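Side-chain contacts in chromosome partition protein Smc (Pyrococcus yayanosii, PDB 5XEI), which probably drives chromosome condensation and partitioning as a DNA-binding, ATP-hydrolysing SMC homodimer, represented here by its head domain with part of the coiled coil: residues M134-E138 with G139-V143; T149-I152 with K153-P156. One frame throughout, in Å; residues are numbered along the deposited sequence.

Contact 1. Residues M134-E138 with G139-V143; sequences MISPE and GYNLV
P137 and Y140 meet where the chain turns into strand 142-143. Y140 N donates to P137 O at 3.0 Å in a nearly straight bond (173°). The donor sits above the carbonyl plane, about 50° out of it. The same P137 O lies at the edge of the Y140 ring, in its plane, 3.5 Å from Y140 CD1. The proline ring crosses the tyrosine obliquely, with P137 CD 3.9 Å from Y140 CE1. One residue earlier, G139 N makes a weak bond to S136 O. S136 OG lies 3.7 Å from L142 CD1.

N141 links these groups. Its CG sits between the backbone N and the carbonyl carbon (chi1 57°), which turns the amide toward the loop. N141 OD1 lies 3.8 Å from P137 CD. N141 CB lies over the centre of one face of the Y140 ring. The type I turn from G139 to L142, closed by L142 N to G139 O, carries Y140 and N141.

The next shell is strand 445-449. N141 ND2 bonds to F445 O, and Y140 OH pairs with Y446 OH. A leucine in place of N141 would probably leave the F445 carbonyl without its amide donor and weaken the tie between loop and strand. The buried amide thus does two jobs: its nitrogen ties the loop to strand 445-449, the neighbour of edge strand 142-143, and its oxygen lies beside P137 CD. Backbone bonds of N141 and V143 join the same strand, so main chain and polar side chains together anchor the loop to the ATPase core.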
ATOM      1  N   MET A 134       5.519  18.070   6.449  1.00 59.79           N
ATOM      2  CA  MET A 134       6.792  17.992   5.734  1.00 64.99           C
ATOM      3  C   MET A 134       7.852  18.894   6.358  1.00 57.65           C
ATOM      4  O   MET A 134       8.650  19.516   5.658  1.00 56.15           O
ATOM      5  CB  MET A 134       6.610  18.294   4.235  1.00 73.08           C
ATOM      6  CG  MET A 134       6.153  19.707   3.877  1.00 80.72           C
ATOM      7  SD  MET A 134       6.976  20.324   2.398  1.00 94.32           S
ATOM      8  CE  MET A 134       6.377  21.995   2.320  1.00 55.00           C
ATOM      9  N   ILE A 135       7.874  18.956   7.687  1.00 65.46           N
ATOM     10  CA  ILE A 135       8.964  19.607   8.405  1.00 63.62           C
ATOM     11  C   ILE A 135      10.211  18.759   8.248  1.00 71.39           C
ATOM     12  O   ILE A 135      10.237  17.590   8.670  1.00 73.34           O
ATOM     13  CB  ILE A 135       8.624  19.786   9.888  1.00 51.34           C
ATOM     14  CG1 ILE A 135       7.385  20.652  10.065  1.00 53.77           C
ATOM     15  CG2 ILE A 135       9.831  20.354  10.633  1.00 60.09           C
ATOM     16  CD1 ILE A 135       7.670  22.114  10.169  1.00 53.93           C
ATOM     17  N   SER A 136      11.259  19.342   7.661  1.00 65.98           N
ATOM     18  CA  SER A 136      12.550  18.674   7.522  1.00 68.86           C
ATOM     19  C   SER A 136      12.454  17.349   6.756  1.00 67.22           C
ATOM     20  O   SER A 136      12.602  16.273   7.357  1.00 76.90           O
ATOM     21  CB  SER A 136      13.178  18.483   8.914  1.00 64.01           C
ATOM     22  OG  SER A 136      14.112  17.406   8.955  1.00 74.41           O
ATOM     23  N   PRO A 137      12.191  17.386   5.416  1.00 62.13           N
ATOM     24  CA  PRO A 137      12.273  16.157   4.592  1.00 67.83           C
ATOM     25  C   PRO A 137      13.695  15.630   4.440  1.00 62.54           C
ATOM     26  O   PRO A 137      14.534  16.254   3.777  1.00 54.08           O
ATOM     27  CB  PRO A 137      11.706  16.592   3.227  1.00 62.10           C
ATOM     28  CG  PRO A 137      10.991  17.909   3.482  1.00 62.97           C
ATOM     29  CD  PRO A 137      11.694  18.547   4.650  1.00 58.46           C
ATOM     30  N   GLU A 138      13.976  14.471   5.036  1.00 64.77           N
ATOM     31  CA  GLU A 138      15.340  13.960   5.184  1.00 66.76           C
ATOM     32  C   GLU A 138      16.268  14.975   5.854  1.00 65.91           C
ATOM     33  O   GLU A 138      17.492  14.872   5.744  1.00 74.93           O
ATOM     34  CB  GLU A 138      15.918  13.526   3.832  1.00 66.44           C
ATOM     35  CG  GLU A 138      14.906  12.775   2.977  1.00 73.04           C
ATOM     36  CD  GLU A 138      15.233  11.306   2.784  1.00 73.82           C
ATOM     37  OE1 GLU A 138      14.525  10.658   1.981  1.00 74.30           O
ATOM     38  OE2 GLU A 138      16.187  10.804   3.420  1.00 80.59           O
ATOM     39  N   GLY A 139      15.710  15.961   6.553  1.00 60.39           N
ATOM     40  CA  GLY A 139      16.525  17.011   7.113  1.00 55.46           C
ATOM     41  C   GLY A 139      17.295  17.834   6.105  1.00 48.52           C
ATOM     42  O   GLY A 139      18.282  18.472   6.486  1.00 49.46           O
ATOM     43  N   TYR A 140      16.873  17.854   4.830  1.00 49.01           N
ATOM     44  CA  TYR A 140      17.595  18.656   3.835  1.00 43.59           C
ATOM     45  C   TYR A 140      17.618  20.131   4.215  1.00 40.53           C
ATOM     46  O   TYR A 140      18.606  20.817   3.943  1.00 45.03           O
ATOM     47  CB  TYR A 140      16.997  18.481   2.426  1.00 47.22           C
ATOM     48  CG  TYR A 140      15.962  19.533   1.978  1.00 44.94           C
ATOM     49  CD1 TYR A 140      14.608  19.361   2.225  1.00 42.72           C
ATOM     50  CD2 TYR A 140      16.346  20.677   1.283  1.00 39.39           C
ATOM     51  CE1 TYR A 140      13.677  20.308   1.824  1.00 44.05           C
ATOM     52  CE2 TYR A 140      15.415  21.628   0.875  1.00 34.65           C
ATOM     53  CZ  TYR A 140      14.090  21.438   1.151  1.00 40.37           C
ATOM     54  OH  TYR A 140      13.164  22.375   0.757  1.00 40.21           O
ATOM     55  N   ASN A 141      16.552  20.632   4.846  1.00 41.07           N
ATOM     56  CA  ASN A 141      16.451  22.034   5.237  1.00 44.22           C
ATOM     57  C   ASN A 141      17.165  22.352   6.553  1.00 45.61           C
ATOM     58  O   ASN A 141      17.225  23.532   6.930  1.00 42.00           O
ATOM     59  CB  ASN A 141      14.974  22.441   5.352  1.00 43.18           C
ATOM     60  CG  ASN A 141      14.220  21.568   6.335  1.00 46.86           C
ATOM     61  OD1 ASN A 141      14.528  20.391   6.453  1.00 48.00           O
ATOM     62  ND2 ASN A 141      13.274  22.142   7.071  1.00 36.99           N
ATOM     63  N   LEU A 142      17.687  21.338   7.260  1.00 44.37           N
ATOM     64  CA  LEU A 142      18.556  21.535   8.432  1.00 49.27           C
ATOM     65  C   LEU A 142      19.999  21.263   8.024  1.00 46.51           C
ATOM     66  O   LEU A 142      20.413  20.104   7.905  1.00 45.11           O
ATOM     67  CB  LEU A 142      18.166  20.625   9.591  1.00 45.57           C
ATOM     68  CG  LEU A 142      16.687  20.463   9.907  1.00 46.38           C
ATOM     69  CD1 LEU A 142      16.485  19.371  10.935  1.00 49.22           C
ATOM     70  CD2 LEU A 142      16.138  21.765  10.409  1.00 48.33           C
ATOM     71  N   VAL A 143      20.769  22.339   7.846  1.00 48.63           N
ATOM     72  CA  VAL A 143      22.171  22.251   7.458  1.00 48.25           C
ATOM     73  C   VAL A 143      23.062  22.622   8.635  1.00 53.43           C
ATOM     74  O   VAL A 143      23.410  23.793   8.827  1.00 55.54           O
ATOM     75  CB  VAL A 143      22.470  23.147   6.249  1.00 41.31           C
ATOM     76  CG1 VAL A 143      23.725  22.687   5.572  1.00 44.59           C
ATOM     77  CG2 VAL A 143      21.332  23.112   5.301  1.00 36.66           C
TER

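Contact 2. Residues T149-I152 with K153-P156; sequences TKFI and KMSP
Backbone bonds between T149 and K153, and between F151 and M154, carry the chain out of the helix. K153 N donates to T149 O at 3.2 Å in a nearly straight bond (173°). This is the last four-residue helical bond of helix 147-152. T149 O also accepts I152 N, weakly. M154 N reaches back to F151 O at 3.5 Å, a weak and more bent bond.

The apolar contacts follow the same pairs. The methyl end of M154 comes up obliquely to the F151 ring, with M154 CE 3.5 Å from F151 CD2. M154 CG is anti to its own N (chi1 -169°), and the thioether then bends (chi3 79°), which brings CE round to the ring. K153 runs alongside T149, both pointing the same way. Its aliphatic part does the touching, with K153 CE 3.5 Å from T149 CG2.

R159 of helix 156-167 adds a charge. It makes a cation-pi contact with F151, and its NH1 bonds to F151 O. S155, in the link, is the N-cap of that helix, and its OG caps E158 N.

The contact is therefore a surface bend between helix 147-152 and helix 156-167, pinned across by R159. Helix 424-440 packs against helix 147-152: T149 and I152 touch K426, and F151 touches A430.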
ATOM      1  N   THR A 149      29.407  18.021   4.027  1.00 70.94           N
ATOM      2  CA  THR A 149      30.294  16.906   3.729  1.00 76.55           C
ATOM      3  C   THR A 149      29.526  15.588   3.682  1.00 74.71           C
ATOM      4  O   THR A 149      29.790  14.746   2.819  1.00 77.06           O
ATOM      5  CB  THR A 149      31.430  16.861   4.751  1.00 79.81           C
ATOM      6  OG1 THR A 149      32.214  18.064   4.642  1.00 65.53           O
ATOM      7  CG2 THR A 149      32.310  15.622   4.527  1.00 77.19           C
ATOM      8  N   LYS A 150      28.554  15.399   4.581  1.00 72.26           N
ATOM      9  CA  LYS A 150      27.722  14.200   4.516  1.00 71.62           C
ATOM     10  C   LYS A 150      26.942  14.134   3.211  1.00 78.97           C
ATOM     11  O   LYS A 150      26.721  13.044   2.667  1.00 79.52           O
ATOM     12  CB  LYS A 150      26.754  14.155   5.699  1.00 69.01           C
ATOM     13  CG  LYS A 150      27.452  14.024   7.033  1.00 75.43           C
ATOM     14  CD  LYS A 150      26.804  12.981   7.928  1.00 75.38           C
ATOM     15  CE  LYS A 150      27.672  12.747   9.162  1.00 86.61           C
ATOM     16  NZ  LYS A 150      28.292  14.022   9.666  1.00 81.30           N
ATOM     17  N   PHE A 151      26.518  15.292   2.704  1.00 75.60           N
ATOM     18  CA  PHE A 151      25.704  15.364   1.499  1.00 76.21           C
ATOM     19  C   PHE A 151      26.530  15.111   0.242  1.00 80.97           C
ATOM     20  O   PHE A 151      25.986  14.684  -0.790  1.00 77.79           O
ATOM     21  CB  PHE A 151      25.026  16.735   1.450  1.00 73.32           C
ATOM     22  CG  PHE A 151      24.465  17.099   0.103  1.00 73.99           C
ATOM     23  CD1 PHE A 151      25.105  18.022  -0.701  1.00 64.97           C
ATOM     24  CD2 PHE A 151      23.294  16.519  -0.355  1.00 77.45           C
ATOM     25  CE1 PHE A 151      24.583  18.363  -1.930  1.00 63.94           C
ATOM     26  CE2 PHE A 151      22.775  16.854  -1.590  1.00 70.30           C
ATOM     27  CZ  PHE A 151      23.419  17.777  -2.373  1.00 60.23           C
ATOM     28  N   ILE A 152      27.840  15.362   0.327  1.00 80.92           N
ATOM     29  CA  ILE A 152      28.760  15.195  -0.792  1.00 76.48           C
ATOM     30  C   ILE A 152      29.169  13.733  -0.942  1.00 77.95           C
ATOM     31  O   ILE A 152      29.240  13.204  -2.057  1.00 78.66           O
ATOM     32  CB  ILE A 152      29.974  16.117  -0.574  1.00 74.47           C
ATOM     33  CG1 ILE A 152      29.535  17.584  -0.601  1.00 69.29           C
ATOM     34  CG2 ILE A 152      31.088  15.825  -1.565  1.00 69.10           C
ATOM     35  CD1 ILE A 152      28.691  18.000  -1.777  1.00 70.51           C
ATOM     36  N   LYS A 153      29.441  13.060   0.177  1.00 73.78           N
ATOM     37  CA  LYS A 153      29.674  11.623   0.180  1.00 77.92           C
ATOM     38  C   LYS A 153      28.398  10.827  -0.088  1.00 80.27           C
ATOM     39  O   LYS A 153      28.455   9.595  -0.186  1.00 82.41           O
ATOM     40  CB  LYS A 153      30.284  11.202   1.527  1.00 79.51           C
ATOM     41  CG  LYS A 153      31.291  12.204   2.105  1.00 82.39           C
ATOM     42  CD  LYS A 153      32.616  11.566   2.522  1.00 91.04           C
ATOM     43  CE  LYS A 153      33.535  12.587   3.202  1.00 86.98           C
ATOM     44  NZ  LYS A 153      34.655  11.954   3.970  1.00 84.16           N
ATOM     45  N   MET A 154      27.255  11.498  -0.210  1.00 82.41           N
ATOM     46  CA  MET A 154      25.979  10.810  -0.347  1.00 78.39           C
ATOM     47  C   MET A 154      25.880  10.146  -1.717  1.00 73.96           C
ATOM     48  O   MET A 154      26.214  10.755  -2.737  1.00 74.86           O
ATOM     49  CB  MET A 154      24.841  11.807  -0.143  1.00 66.43           C
ATOM     50  CG  MET A 154      23.495  11.185   0.002  1.00 69.74           C
ATOM     51  SD  MET A 154      22.331  12.376   0.685  1.00 77.40           S
ATOM     52  CE  MET A 154      21.913  13.355  -0.747  1.00 71.57           C
ATOM     53  N   SER A 155      25.437   8.889  -1.735  1.00 71.76           N
ATOM     54  CA  SER A 155      25.321   8.140  -2.982  1.00 74.87           C
ATOM     55  C   SER A 155      24.241   8.738  -3.886  1.00 73.26           C
ATOM     56  O   SER A 155      23.364   9.473  -3.419  1.00 71.70           O
ATOM     57  CB  SER A 155      24.981   6.679  -2.690  1.00 71.04           C
ATOM     58  OG  SER A 155      23.574   6.480  -2.711  1.00 71.65           O
ATOM     59  N   PRO A 156      24.279   8.436  -5.194  1.00 68.66           N
ATOM     60  CA  PRO A 156      23.146   8.847  -6.042  1.00 67.12           C
ATOM     61  C   PRO A 156      21.861   8.181  -5.601  1.00 66.68           C
ATOM     62  O   PRO A 156      20.840   8.860  -5.414  1.00 63.79           O
ATOM     63  CB  PRO A 156      23.560   8.402  -7.452  1.00 59.05           C
ATOM     64  CG  PRO A 156      24.996   8.104  -7.370  1.00 66.41           C
ATOM     65  CD  PRO A 156      25.267   7.663  -5.960  1.00 64.04           C
TER

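Overall arrangement
Both contacts belong to the ATPase head, at the base of the coiled coil. Contact 1 comes first and ends on strand 142-143, an outermost strand of the mixed six-stranded sheet. Helix 147-152 follows, and contact 2 closes it. The short link between probably holds the Q-loop, as in ABC-type ATPases. The centres lie 15 Å apart and the nearest atoms about 7 Å, so the two do not touch. They share neighbours instead: helix 424-440 packs on Y140 and F151, and helix 156-167 meets both. One chain segment thus leads from the sheet edge toward coiled-coil helix 170-246.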